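CG4930 (Drosophila melanogaster, PDB 3ISM) inhibits the nuclease EndoG by forming a complex with it. Local coordinates at residues 31-36 against 88-93; 98-103 against 141-146; 275-280 against 290-295; 310-315 against 344-349. The protein carries 1 engineered substitution. All coordinates share one frame; numbering follows the deposited sequence. Where two conformers were deposited one is given.

Contact 1. Residues 31-36 against 88-93; sequences DPVKDY and ASQLLE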
loop_
_atom_site.group_PDB
_atom_site.type_symbol
_atom_site.label_atom_id
_atom_site.label_comp_id
_atom_site.label_asym_id
_atom_site.label_seq_id
_atom_site.Cartn_x
_atom_site.Cartn_y
_atom_site.Cartn_z
ATOM N N ASP C 31 -17.224 -1.689 43.423
ATOM C CA ASP C 31 -16.080 -1.748 42.500
ATOM C C ASP C 31 -16.274 -0.758 41.350
ATOM O O ASP C 31 -16.590 -1.162 40.229
ATOM C CB ASP C 31 -15.871 -3.171 41.962
ATOM C CG ASP C 31 -14.481 -3.384 41.342
ATOM O OD1 ASP C 31 -13.745 -2.401 41.075
ATOM O OD2 ASP C 31 -14.125 -4.556 41.106
ATOM N N PRO C 32 -16.055 0.543 41.622
ATOM C CA PRO C 32 -16.370 1.633 40.691
ATOM C C PRO C 32 -15.663 1.519 39.362
ATOM O O PRO C 32 -16.294 1.697 38.314
ATOM C CB PRO C 32 -15.872 2.890 41.420
ATOM C CG PRO C 32 -15.795 2.501 42.852
ATOM C CD PRO C 32 -15.458 1.046 42.873
ATOM N N VAL C 33 -14.364 1.238 39.406
ATOM C CA VAL C 33 -13.545 1.158 38.206
ATOM C C VAL C 33 -14.072 0.055 37.291
ATOM O O VAL C 33 -14.189 0.266 36.088
ATOM C CB VAL C 33 -12.057 0.906 38.539
ATOM C CG1 VAL C 33 -11.198 0.898 37.262
ATOM C CG2 VAL C 33 -11.541 1.951 39.516
ATOM N N LYS C 34 -14.404 -1.105 37.863
ATOM C CA LYS C 34 -14.960 -2.226 37.077
ATOM C C LYS C 34 -16.309 -1.897 36.416
ATOM O O LYS C 34 -16.494 -2.142 35.225
ATOM C CB LYS C 34 -15.044 -3.503 37.923
ATOM C CG LYS C 34 -16.018 -4.568 37.408
ATOM C CD LYS C 34 -16.182 -5.711 38.417
ATOM C CE LYS C 34 -17.397 -6.570 38.081
ATOM N NZ LYS C 34 -17.347 -7.898 38.765
ATOM N N ASP C 35 -17.242 -1.332 37.186
ATOM C CA ASP C 35 -18.517 -0.843 36.630
ATOM C C ASP C 35 -18.287 0.156 35.491
ATOM O O ASP C 35 -18.956 0.094 34.457
ATOM C CB ASP C 35 -19.376 -0.184 37.715
ATOM C CG ASP C 35 -19.881 -1.173 38.758
ATOM O OD1 ASP C 35 -19.795 -2.404 38.535
ATOM O OD2 ASP C 35 -20.378 -0.708 39.802
ATOM N N TYR C 36 -17.324 1.057 35.691
ATOM C CA TYR C 36 -16.970 2.072 34.708
ATOM C C TYR C 36 -16.420 1.434 33.426
ATOM O O TYR C 36 -16.875 1.754 32.334
ATOM C CB TYR C 36 -15.959 3.097 35.271
ATOM C CG TYR C 36 -15.398 4.002 34.186
ATOM C CD1 TYR C 36 -16.117 5.098 33.736
ATOM C CD2 TYR C 36 -14.163 3.729 33.583
ATOM C CE1 TYR C 36 -15.619 5.923 32.720
ATOM C CE2 TYR C 36 -13.661 4.544 32.572
ATOM C CZ TYR C 36 -14.399 5.639 32.147
ATOM O OH TYR C 36 -13.928 6.441 31.135
ATOM N N ALA C 88 -11.546 6.561 44.379
ATOM C CA ALA C 88 -11.652 7.774 43.572
ATOM C C ALA C 88 -10.438 7.987 42.681
ATOM O O ALA C 88 -10.573 8.325 41.510
ATOM C CB ALA C 88 -11.870 8.975 44.455
ATOM N N SER C 89 -9.257 7.756 43.239
ATOM C CA SER C 89 -7.987 7.871 42.520
ATOM C C SER C 89 -7.938 6.933 41.294
ATOM O O SER C 89 -7.662 7.364 40.166
ATOM C CB SER C 89 -6.849 7.572 43.505
ATOM O OG SER C 89 -5.584 7.560 42.870
ATOM N N GLN C 90 -8.243 5.656 41.524
ATOM C CA GLN C 90 -8.264 4.662 40.454
ATOM C C GLN C 90 -9.299 4.952 39.369
ATOM O O GLN C 90 -8.997 4.836 38.189
ATOM C CB GLN C 90 -8.502 3.268 41.029
ATOM C CG GLN C 90 -7.360 2.741 41.883
ATOM C CD GLN C 90 -7.577 1.308 42.323
ATOM O OE1 GLN C 90 -8.208 0.519 41.616
ATOM N NE2 GLN C 90 -7.034 0.952 43.492
ATOM N N LEU C 91 -10.516 5.311 39.766
ATOM C CA LEU C 91 -11.562 5.700 38.803
ATOM C C LEU C 91 -11.164 6.974 38.046
ATOM O O LEU C 91 -11.317 7.038 36.823
ATOM C CB LEU C 91 -12.943 5.865 39.475
ATOM C CG LEU C 91 -14.136 6.269 38.568
ATOM C CD1 LEU C 91 -14.305 5.313 37.414
ATOM C CD2 LEU C 91 -15.436 6.358 39.357
ATOM N N LEU C 92 -10.623 7.961 38.756
ATOM C CA LEU C 92 -10.208 9.209 38.115
ATOM C C LEU C 92 -9.160 8.962 37.029
ATOM O O LEU C 92 -9.270 9.490 35.924
ATOM C CB LEU C 92 -9.685 10.218 39.142
ATOM C CG LEU C 92 -9.322 11.633 38.673
ATOM C CD1 LEU C 92 -10.514 12.284 38.027
ATOM C CD2 LEU C 92 -8.856 12.462 39.866
ATOM N N GLU C 93 -8.156 8.159 37.359
ATOM C CA GLU C 93 -7.112 7.787 36.418
ATOM C C GLU C 93 -7.653 7.077 35.164
ATOM O O GLU C 93 -7.331 7.457 34.047
ATOM C CB GLU C 93 -6.093 6.893 37.122
ATOM C CG GLU C 93 -4.838 6.700 36.336
ATOM C CD GLU C 93 -3.601 6.598 37.226
ATOM O OE1 GLU C 93 -3.716 6.197 38.423
ATOM O OE2 GLU C 93 -2.514 6.932 36.711
#

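Contact 2. Residues 98-103 against 141-146; sequences DACFYD and SRDSDL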
loop_
_atom_site.group_PDB
_atom_site.type_symbol
_atom_site.label_atom_id
_atom_site.label_comp_id
_atom_site.label_asym_id
_atom_site.label_seq_id
_atom_site.Cartn_x
_atom_site.Cartn_y
_atom_site.Cartn_z
ATOM N N ASP C 98 -9.540 7.757 29.256
ATOM C CA ASP C 98 -10.554 7.756 28.203
ATOM C C ASP C 98 -10.895 9.159 27.727
ATOM O O ASP C 98 -11.049 9.388 26.522
ATOM C CB ASP C 98 -11.819 7.039 28.680
ATOM C CG ASP C 98 -11.615 5.550 28.801
ATOM O OD1 ASP C 98 -10.820 5.006 28.017
ATOM O OD2 ASP C 98 -12.222 4.919 29.678
ATOM N N ALA C 99 -11.035 10.092 28.671
ATOM C CA ALA C 99 -11.359 11.474 28.317
ATOM C C ALA C 99 -10.343 12.103 27.352
ATOM O O ALA C 99 -10.729 12.886 26.476
ATOM C CB ALA C 99 -11.503 12.328 29.552
ATOM N N CYS C 100 -9.058 11.768 27.517
ATOM C CA CYS C 100 -7.993 12.254 26.632
ATOM C C CYS C 100 -8.227 11.869 25.172
ATOM O O CYS C 100 -7.728 12.542 24.267
ATOM C CB CYS C 100 -6.632 11.672 27.034
ATOM S SG CYS C 100 -5.913 12.266 28.575
ATOM N N PHE C 101 -8.917 10.754 24.951
ATOM C CA PHE C 101 -9.185 10.249 23.611
ATOM C C PHE C 101 -10.569 10.691 23.119
ATOM O O PHE C 101 -10.711 11.168 21.988
ATOM C CB PHE C 101 -9.070 8.714 23.590
ATOM C CG PHE C 101 -9.314 8.099 22.228
ATOM C CD1 PHE C 101 -8.288 8.019 21.289
ATOM C CD2 PHE C 101 -10.564 7.598 21.885
ATOM C CE1 PHE C 101 -8.507 7.452 20.038
ATOM C CE2 PHE C 101 -10.792 7.029 20.623
ATOM C CZ PHE C 101 -9.764 6.959 19.703
ATOM N N TYR C 102 -11.585 10.517 23.968
ATOM C CA TYR C 102 -12.979 10.799 23.574
ATOM C C TYR C 102 -13.459 12.251 23.775
ATOM O O TYR C 102 -14.167 12.767 22.919
ATOM C CB TYR C 102 -13.967 9.874 24.290
ATOM C CG TYR C 102 -13.781 8.406 24.033
ATOM C CD1 TYR C 102 -13.231 7.586 25.009
ATOM C CD2 TYR C 102 -14.160 7.835 22.823
ATOM C CE1 TYR C 102 -13.049 6.241 24.802
ATOM C CE2 TYR C 102 -13.975 6.485 22.591
ATOM C CZ TYR C 102 -13.426 5.693 23.591
ATOM O OH TYR C 102 -13.253 4.355 23.388
ATOM N N ASP C 103 -13.106 12.891 24.899
ATOM C CA ASP C 103 -13.781 14.147 25.306
ATOM C C ASP C 103 -13.043 14.911 26.413
ATOM O O ASP C 103 -13.475 14.903 27.578
ATOM C CB ASP C 103 -15.191 13.799 25.799
ATOM C CG ASP C 103 -16.214 14.914 25.561
ATOM O OD1 ASP C 103 -15.860 16.041 25.131
ATOM O OD2 ASP C 103 -17.402 14.645 25.831
ATOM N N SER C 141 -1.146 18.316 25.358
ATOM C CA SER C 141 -0.371 17.599 24.328
ATOM C C SER C 141 0.525 16.460 24.844
ATOM O O SER C 141 0.993 15.632 24.064
ATOM C CB SER C 141 0.415 18.557 23.422
ATOM O OG SER C 141 1.380 19.275 24.154
ATOM N N ARG C 142 0.754 16.414 26.151
ATOM C CA ARG C 142 1.546 15.333 26.720
ATOM C C ARG C 142 0.771 14.023 26.636
ATOM O O ARG C 142 1.364 12.964 26.435
ATOM C CB ARG C 142 1.917 15.651 28.170
ATOM C CG ARG C 142 2.999 14.779 28.797
ATOM C CD ARG C 142 4.348 14.901 28.115
ATOM N NE ARG C 142 4.858 16.268 28.013
ATOM C CZ ARG C 142 5.676 16.842 28.893
ATOM N NH1 ARG C 142 6.077 16.179 29.977
ATOM N NH2 ARG C 142 6.090 18.088 28.693
ATOM N N ASP C 143 -0.549 14.107 26.760
ATOM C CA ASP C 143 -1.371 12.906 26.888
ATOM C C ASP C 143 -2.544 12.768 25.907
ATOM O O ASP C 143 -3.283 11.785 25.977
ATOM C CB ASP C 143 -1.860 12.800 28.355
ATOM C CG ASP C 143 -2.300 14.158 28.933
ATOM O OD1 ASP C 143 -3.007 14.908 28.224
ATOM O OD2 ASP C 143 -1.946 14.475 30.093
ATOM N N SER C 144 -2.734 13.717 24.997
ATOM C CA SER C 144 -3.931 13.659 24.135
ATOM C C SER C 144 -3.662 14.077 22.681
ATOM O O SER C 144 -2.998 15.081 22.448
ATOM C CB SER C 144 -5.042 14.521 24.745
ATOM O OG SER C 144 -6.165 14.652 23.888
ATOM N N ASP C 145 -4.174 13.318 21.708
ATOM C CA ASP C 145 -4.007 13.714 20.294
ATOM C C ASP C 145 -4.931 14.867 19.867
ATOM O O ASP C 145 -4.923 15.299 18.710
ATOM C CB ASP C 145 -4.059 12.521 19.309
ATOM C CG ASP C 145 -5.425 11.819 19.245
ATOM O OD1 ASP C 145 -6.393 12.220 19.932
ATOM O OD2 ASP C 145 -5.517 10.831 18.478
ATOM N N LEU C 146 -5.708 15.369 20.816
ATOM C CA LEU C 146 -6.558 16.533 20.589
ATOM C C LEU C 146 -5.802 17.836 20.789
ATOM O O LEU C 146 -6.353 18.913 20.569
ATOM C CB LEU C 146 -7.777 16.493 21.505
ATOM C CG LEU C 146 -8.831 15.502 21.020
ATOM C CD1 LEU C 146 -8.670 14.112 21.635
ATOM C CD2 LEU C 146 -10.175 16.049 21.324
HETATM O O HOH W 1 -5.873 11.219 22.601
#

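Contact 3. Residues 275-280 against 290-295; sequences ELLQEY and DDYNSW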
loop_
_atom_site.group_PDB
_atom_site.type_symbol
_atom_site.label_atom_id
_atom_site.label_comp_id
_atom_site.label_asym_id
_atom_site.label_seq_id
_atom_site.Cartn_x
_atom_site.Cartn_y
_atom_site.Cartn_z
ATOM N N GLU C 275 30.454 -26.081 -21.182
ATOM C CA GLU C 275 30.587 -25.082 -20.126
ATOM C C GLU C 275 29.805 -23.828 -20.507
ATOM O O GLU C 275 28.939 -23.370 -19.752
ATOM C CB GLU C 275 32.066 -24.722 -19.963
ATOM C CG GLU C 275 32.603 -24.756 -18.546
ATOM C CD GLU C 275 34.123 -24.734 -18.511
ATOM O OE1 GLU C 275 34.746 -25.416 -19.353
ATOM O OE2 GLU C 275 34.696 -24.039 -17.645
ATOM N N LEU C 276 30.110 -23.293 -21.691
ATOM C CA LEU C 276 29.479 -22.073 -22.194
ATOM C C LEU C 276 27.999 -22.269 -22.541
ATOM O O LEU C 276 27.167 -21.419 -22.218
ATOM C CB LEU C 276 30.252 -21.524 -23.403
ATOM C CG LEU C 276 29.684 -20.299 -24.131
ATOM C CD1 LEU C 276 29.443 -19.139 -23.178
ATOM C CD2 LEU C 276 30.597 -19.864 -25.249
ATOM N N LEU C 277 27.686 -23.395 -23.178
ATOM C CA LEU C 277 26.331 -23.687 -23.640
ATOM C C LEU C 277 25.316 -23.756 -22.505
ATOM O O LEU C 277 24.151 -23.409 -22.697
ATOM C CB LEU C 277 26.309 -24.991 -24.445
ATOM C CG LEU C 277 25.054 -25.373 -25.245
ATOM C CD1 LEU C 277 24.588 -24.254 -26.181
ATOM C CD2 LEU C 277 25.297 -26.668 -26.023
ATOM N N GLN C 278 25.763 -24.197 -21.330
ATOM C CA GLN C 278 24.894 -24.256 -20.156
ATOM C C GLN C 278 24.585 -22.856 -19.612
ATOM O O GLN C 278 23.442 -22.572 -19.231
ATOM C CB GLN C 278 25.494 -25.148 -19.065
ATOM C CG GLN C 278 24.498 -25.523 -17.962
ATOM C CD GLN C 278 25.059 -26.498 -16.945
ATOM O OE1 GLN C 278 26.268 -26.553 -16.713
ATOM N NE2 GLN C 278 24.174 -27.271 -16.320
ATOM N N GLU C 279 25.595 -21.988 -19.597
ATOM C CA GLU C 279 25.379 -20.634 -19.113
ATOM C C GLU C 279 24.692 -19.731 -20.138
ATOM O O GLU C 279 23.845 -18.909 -19.771
ATOM C CB GLU C 279 26.662 -20.020 -18.544
ATOM C CG GLU C 279 27.155 -20.704 -17.254
ATOM C CD GLU C 279 26.031 -21.259 -16.381
ATOM O OE1 GLU C 279 25.091 -20.504 -16.035
ATOM O OE2 GLU C 279 26.099 -22.458 -16.031
ATOM N N TYR C 280 25.016 -19.907 -21.418
ATOM C CA TYR C 280 24.302 -19.193 -22.465
ATOM C C TYR C 280 22.819 -19.591 -22.462
ATOM O O TYR C 280 21.952 -18.722 -22.569
ATOM C CB TYR C 280 24.955 -19.395 -23.835
ATOM C CG TYR C 280 24.076 -18.996 -24.997
ATOM C CD1 TYR C 280 23.512 -17.719 -25.077
ATOM C CD2 TYR C 280 23.813 -19.891 -26.020
ATOM C CE1 TYR C 280 22.690 -17.369 -26.137
ATOM C CE2 TYR C 280 23.007 -19.542 -27.089
ATOM C CZ TYR C 280 22.449 -18.286 -27.143
ATOM O OH TYR C 280 21.648 -17.958 -28.209
ATOM N N ASP C 290 13.938 -17.791 -27.745
ATOM C CA ASP C 290 13.464 -18.113 -29.102
ATOM C C ASP C 290 14.586 -18.381 -30.129
ATOM O O ASP C 290 14.462 -19.294 -30.959
ATOM C CB ASP C 290 12.515 -17.026 -29.628
ATOM C CG ASP C 290 11.711 -17.493 -30.836
ATOM O OD1 ASP C 290 11.013 -18.530 -30.731
ATOM O OD2 ASP C 290 11.775 -16.825 -31.890
ATOM N N ASP C 291 15.655 -17.584 -30.079
ATOM C CA ASP C 291 16.843 -17.813 -30.913
ATOM C C ASP C 291 17.531 -19.114 -30.517
ATOM O O ASP C 291 17.956 -19.900 -31.370
ATOM C CB ASP C 291 17.846 -16.668 -30.764
ATOM C CG ASP C 291 17.313 -15.339 -31.274
ATOM O OD1 ASP C 291 16.142 -15.261 -31.710
ATOM O OD2 ASP C 291 18.079 -14.356 -31.230
ATOM N N TYR C 292 17.641 -19.329 -29.211
ATOM C CA TYR C 292 18.255 -20.529 -28.686
ATOM C C TYR C 292 17.495 -21.771 -29.144
ATOM O O TYR C 292 18.105 -22.754 -29.565
ATOM C CB TYR C 292 18.303 -20.481 -27.157
ATOM C CG TYR C 292 19.108 -21.604 -26.572
ATOM C CD1 TYR C 292 20.432 -21.411 -26.230
ATOM C CD2 TYR C 292 18.551 -22.871 -26.377
ATOM C CE1 TYR C 292 21.190 -22.434 -25.713
ATOM C CE2 TYR C 292 19.293 -23.902 -25.848
ATOM C CZ TYR C 292 20.619 -23.680 -25.524
ATOM O OH TYR C 292 21.386 -24.691 -24.995
ATOM N N ASN C 293 16.165 -21.713 -29.071
ATOM C CA ASN C 293 15.310 -22.854 -29.405
ATOM C C ASN C 293 15.342 -23.258 -30.878
ATOM O O ASN C 293 15.133 -24.423 -31.214
ATOM C CB ASN C 293 13.871 -22.592 -28.954
ATOM C CG ASN C 293 13.716 -22.657 -27.447
ATOM O OD1 ASN C 293 14.629 -23.090 -26.739
ATOM N ND2 ASN C 293 12.564 -22.214 -26.945
ATOM N N SER C 294 15.613 -22.293 -31.749
ATOM C CA SER C 294 15.784 -22.576 -33.161
ATOM C C SER C 294 17.174 -23.158 -33.418
ATOM O O SER C 294 17.306 -24.215 -34.042
ATOM C CB SER C 294 15.567 -21.305 -33.983
ATOM O OG SER C 294 14.543 -20.515 -33.401
ATOM N N TRP C 295 18.197 -22.468 -32.913
ATOM C CA TRP C 295 19.604 -22.786 -33.192
ATOM C C TRP C 295 20.071 -24.086 -32.548
ATOM O O TRP C 295 20.895 -24.800 -33.129
ATOM C CB TRP C 295 20.499 -21.620 -32.749
ATOM C CG TRP C 295 21.997 -21.884 -32.712
ATOM C CD1 TRP C 295 22.885 -21.730 -33.739
ATOM C CD2 TRP C 295 22.773 -22.299 -31.574
ATOM N NE1 TRP C 295 24.159 -22.031 -33.317
ATOM C CE2 TRP C 295 24.120 -22.388 -31.995
ATOM C CE3 TRP C 295 22.459 -22.609 -30.243
ATOM C CZ2 TRP C 295 25.153 -22.774 -31.134
ATOM C CZ3 TRP C 295 23.488 -22.992 -29.386
ATOM C CH2 TRP C 295 24.817 -23.067 -29.835
#

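Contact 4. Residues 310-315 against 344-349; sequences DFWRDK and EKAGCK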
loop_
_atom_site.group_PDB
_atom_site.type_symbol
_atom_site.label_atom_id
_atom_site.label_comp_id
_atom_site.label_asym_id
_atom_site.label_seq_id
_atom_site.Cartn_x
_atom_site.Cartn_y
_atom_site.Cartn_z
ATOM N N ASP C 310 29.795 -38.584 -27.838
ATOM C CA ASP C 310 30.185 -38.275 -26.464
ATOM C C ASP C 310 29.609 -36.934 -26.042
ATOM O O ASP C 310 29.112 -36.792 -24.918
ATOM C CB ASP C 310 31.710 -38.237 -26.323
ATOM C CG ASP C 310 32.350 -39.592 -26.514
ATOM O OD1 ASP C 310 33.383 -39.659 -27.218
ATOM O OD2 ASP C 310 31.826 -40.586 -25.963
ATOM N N PHE C 311 29.674 -35.960 -26.949
ATOM C CA PHE C 311 29.132 -34.639 -26.677
ATOM C C PHE C 311 27.614 -34.719 -26.561
ATOM O O PHE C 311 27.044 -34.178 -25.619
ATOM C CB PHE C 311 29.552 -33.615 -27.739
ATOM C CG PHE C 311 29.239 -32.182 -27.359
ATOM C CD1 PHE C 311 30.038 -31.497 -26.448
ATOM C CD2 PHE C 311 28.149 -31.521 -27.916
ATOM C CE1 PHE C 311 29.754 -30.179 -26.097
ATOM C CE2 PHE C 311 27.861 -30.199 -27.571
ATOM C CZ PHE C 311 28.666 -29.528 -26.661
ATOM N N TRP C 312 26.973 -35.425 -27.495
ATOM C CA TRP C 312 25.515 -35.544 -27.490
ATOM C C TRP C 312 24.989 -36.135 -26.177
ATOM O O TRP C 312 24.180 -35.504 -25.492
ATOM C CB TRP C 312 25.015 -36.344 -28.706
ATOM C CG TRP C 312 23.519 -36.634 -28.715
ATOM C CD1 TRP C 312 22.921 -37.868 -28.774
ATOM C CD2 TRP C 312 22.446 -35.675 -28.659
ATOM N NE1 TRP C 312 21.550 -37.734 -28.768
ATOM C CE2 TRP C 312 21.233 -36.401 -28.698
ATOM C CE3 TRP C 312 22.391 -34.275 -28.588
ATOM C CZ2 TRP C 312 19.981 -35.769 -28.660
ATOM C CZ3 TRP C 312 21.144 -33.657 -28.546
ATOM C CH2 TRP C 312 19.960 -34.405 -28.581
ATOM N N ARG C 313 25.483 -37.320 -25.822
ATOM C CA ARG C 313 24.982 -38.059 -24.661
ATOM C C ARG C 313 25.317 -37.438 -23.300
ATOM O O ARG C 313 24.430 -37.285 -22.468
ATOM C CB ARG C 313 25.467 -39.510 -24.697
ATOM C CG ARG C 313 25.007 -40.299 -25.913
ATOM C CD ARG C 313 25.219 -41.779 -25.694
ATOM N NE ARG C 313 26.584 -42.081 -25.270
ATOM C CZ ARG C 313 27.593 -42.355 -26.095
ATOM N NH1 ARG C 313 27.414 -42.365 -27.412
ATOM N NH2 ARG C 313 28.793 -42.618 -25.597
ATOM N N ASP C 314 26.584 -37.081 -23.088
ATOM C CA ASP C 314 27.077 -36.637 -21.775
ATOM C C ASP C 314 26.894 -35.146 -21.535
ATOM O O ASP C 314 26.924 -34.680 -20.389
ATOM C CB ASP C 314 28.560 -36.979 -21.598
ATOM C CG ASP C 314 28.868 -38.441 -21.875
ATOM O OD1 ASP C 314 27.943 -39.278 -21.807
ATOM O OD2 ASP C 314 30.044 -38.746 -22.165
ATOM N N LYS C 315 26.722 -34.393 -22.613
ATOM C CA LYS C 315 26.555 -32.950 -22.488
ATOM C C LYS C 315 25.144 -32.493 -22.854
ATOM O O LYS C 315 24.407 -32.029 -21.987
ATOM C CB LYS C 315 27.626 -32.190 -23.294
ATOM C CG LYS C 315 29.067 -32.676 -23.050
ATOM C CD LYS C 315 29.470 -32.558 -21.580
ATOM C CE LYS C 315 30.881 -33.071 -21.348
ATOM N NZ LYS C 315 31.339 -32.777 -19.954
ATOM N N GLU C 344 15.239 -37.248 -28.479
ATOM C CA GLU C 344 14.976 -38.595 -29.000
ATOM C C GLU C 344 15.723 -38.893 -30.310
ATOM O O GLU C 344 15.112 -39.145 -31.353
ATOM C CB GLU C 344 13.465 -38.844 -29.129
ATOM C CG GLU C 344 12.784 -39.208 -27.802
ATOM C CD GLU C 344 11.283 -38.968 -27.804
ATOM O OE1 GLU C 344 10.645 -39.166 -28.856
ATOM O OE2 GLU C 344 10.736 -38.577 -26.748
ATOM N N LYS C 345 17.054 -38.853 -30.227
ATOM C CA LYS C 345 17.956 -39.134 -31.344
ATOM C C LYS C 345 19.176 -39.916 -30.853
ATOM O O LYS C 345 19.561 -39.804 -29.687
ATOM C CB LYS C 345 18.397 -37.836 -32.036
ATOM C CG LYS C 345 17.287 -37.151 -32.813
ATOM C CD LYS C 345 17.771 -36.604 -34.139
ATOM C CE LYS C 345 16.598 -36.196 -35.016
ATOM N NZ LYS C 345 15.606 -37.302 -35.173
ATOM N N ALA C 346 19.765 -40.705 -31.754
ATOM C CA ALA C 346 20.869 -41.636 -31.451
ATOM C C ALA C 346 20.557 -42.618 -30.312
ATOM O O ALA C 346 21.454 -43.032 -29.571
ATOM C CB ALA C 346 22.185 -40.878 -31.197
ATOM N N GLY C 347 19.282 -42.984 -30.187
ATOM C CA GLY C 347 18.819 -43.891 -29.133
ATOM C C GLY C 347 18.502 -43.235 -27.792
ATOM O O GLY C 347 17.971 -43.883 -26.889
ATOM N N CYS C 348 18.825 -41.951 -27.663
ATOM C CA CYS C 348 18.659 -41.230 -26.399
ATOM C C CYS C 348 17.219 -40.849 -26.096
ATOM O O CYS C 348 16.346 -40.909 -26.962
ATOM C CB CYS C 348 19.519 -39.963 -26.376
ATOM S SG CYS C 348 21.271 -40.245 -26.104
ATOM N N LYS C 349 16.987 -40.464 -24.846
ATOM C CA LYS C 349 15.719 -39.897 -24.419
ATOM C C LYS C 349 15.997 -38.642 -23.612
ATOM O O LYS C 349 17.128 -38.424 -23.165
ATOM C CB LYS C 349 14.924 -40.907 -23.588
ATOM C CG LYS C 349 14.223 -41.960 -24.431
ATOM C CD LYS C 349 14.139 -43.301 -23.714
ATOM C CE LYS C 349 13.540 -44.371 -24.615
ATOM N NZ LYS C 349 13.381 -45.680 -23.909
#

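Contact 1. Residues 31-36 against 88-93
Val-33 holds CG1 anti to the backbone N (chi1 -177°), and this turns CG2 to the helix of residues 88-93. Leu-91 has its CG anti to the backbone N (chi1 -180°), which carries both its methyls to the other helix. Val-33 CA and Leu-91 CA, 5.0 Å apart, form the closest backbone pair. Val-33 CG2 lies 3.5 Å from Leu-91 N and 3.6 Å from Gln-90 CB, and the Val-33 and Gln-90 side chains cross at about a right angle. The methyls of Leu-91 divide the rest. CD1 meets Tyr-36 CB at 3.5 Å and lies obliquely by the first ring atom, CG, and CD2 reaches Pro-32 CB at 4.1 Å. No hydrogen bond joins the segments. The polar ends turn to other partners: Tyr-36 OH bonds Asp-98, and Gln-90 NE2 bonds Glu-86. Ile-70 of helix 52-75 also touches Leu-91. Two nearly parallel helices, the axes of these short segments at 24°, pack here through apolar side chains, as in the core of an all-helical bundle.

Contact 2. Residues 98-103 against 141-146
An ST turn at Ser-144 docks the loop 141-146 on the end of helix 81-102 at Cys-100. Ser-144 OG donates to Cys-100 O at 2.7 Å. The bond lies in the carbonyl plane, on a lone pair, with a C=O...donor angle of 141°. The same OG accepts from Leu-146 N at 3.2 Å, which closes the turn, so the hydroxyl both donates and accepts. A water gives Cys-100 O a second donor at 2.8 Å and accepts from Asp-145 N. Beside these bonds, Cys-100 CB sits 3.5 Å from Asp-143 O, and Cys-100 SG lies 3.9 Å from Asp-143 OD1. Asp-143 OD1 accepts from Trp-140 N, and OD2 forms a salt bridge with Arg-96. The EndoG chain, CG8862, meets this region with arginines: its Arg-99 pairs with Asp-145 and bonds Phe-101 O, and its Arg-93 pairs with Asp-98. The arrangement is a helix end tied to a loop by an ST turn, at the interface of an inhibitor with its target.

Contact 3. Residues 275-280 against 290-295
Tyr-280 of helix 267-287 and Tyr-292 of helix 290-305 form the aromatic part of the contact. Their side chains run alongside each other, pointing opposite ways. Their ring centroids are 5.3 Å apart and the planes stand at 54°, an oblique pair. The closest approach is Tyr-280 CE2 to Tyr-292 CD1, 3.3 Å. CE2 of Tyr-280 comes in at the edge of the Tyr-292 ring. Trp-295 CZ3 lies at the edge of the Tyr-280 ring, 4.2 Å from CE2.

The aliphatic part belongs to Leu-277. Its CG is anti to the backbone N (chi1 -169°), which brings CD1 against both Tyr-292 and Trp-295. CD1 is 3.6 Å from Trp-295 CZ3, at the edge of the indole, and 3.4 Å from Tyr-292 OH.

No hydrogen bond crosses between the two segments; the tyrosine hydroxyls bond other parts of the fold. Tyr-292 OH bonds Leu-321 O in a loop, and Tyr-280 OH bonds Arg-253 NH1 of helix 238-261. An alanine in place of Tyr-292 would probably open a gap beside Tyr-280 and Leu-277 and leave Leu-321 O without this hydroxyl.

The joint is thus mainly apolar across the helices, while each tyrosine hydroxyl is satisfied by a neighbouring part of the chain.

Contact 4. Residues 310-315 against 344-349
Lys-345 O is gripped by two donors, Trp-312 NE1 at 3.0 Å and Cys-348 N at 3.0 Å. They approach from opposite faces of the carbonyl plane. The indole N-H comes from well above that plane, 56° out of it, so it does not use a lone pair. The bond is fairly straight at its hydrogen, 157°. The bond from Cys-348 N closes a type I' beta turn from Lys-345 to Cys-348. Trp-312 has CG anti to its backbone N (chi1 174°), and this carries the five-membered ring across to the turn. Ala-346 CB sits 3.9 Å from Trp-312 CD1. Cys-348 SG makes an oblique sulfur-aromatic contact, 4.4 Å from the centroid of the five-membered ring of Trp-312. The same sulfur lies 3.7 Å from Arg-313 CG, the aliphatic part of that side chain. Phe-342 and Val-303 also touch the indole. A leucine in place of Trp-312 would probably leave Lys-345 O with one donor fewer and take the aromatic partner from the Cys-348 sulfur. Gly-347 suits the turn, since a side chain at its backbone angles would jam against the preceding carbonyl. The arrangement is a beta turn held on a helix by a tryptophan N-H.

The four contacts follow one another along the chain and fall into two groups on opposite sides of its centre. Contacts 1 and 2 share helix 81-102, lie within the Ku C-terminal-domain-like range, and have centres about 18 Å apart. They touch through Tyr-36 OH and Asp-98 OD2, 2.7 Å apart. Contacts 3 and 4 have centres about 17 Å apart and do not touch. Helices 290-305 and 309-317, one from each, are consecutive. Centres of the two groups are about 68 to 86 Å apart. Residues 175-218, between them, are not modelled. The inhibitor therefore has two well separated helical parts, and CG8862 meets contact 2 closely and makes a weak hydrogen bond at contact 3.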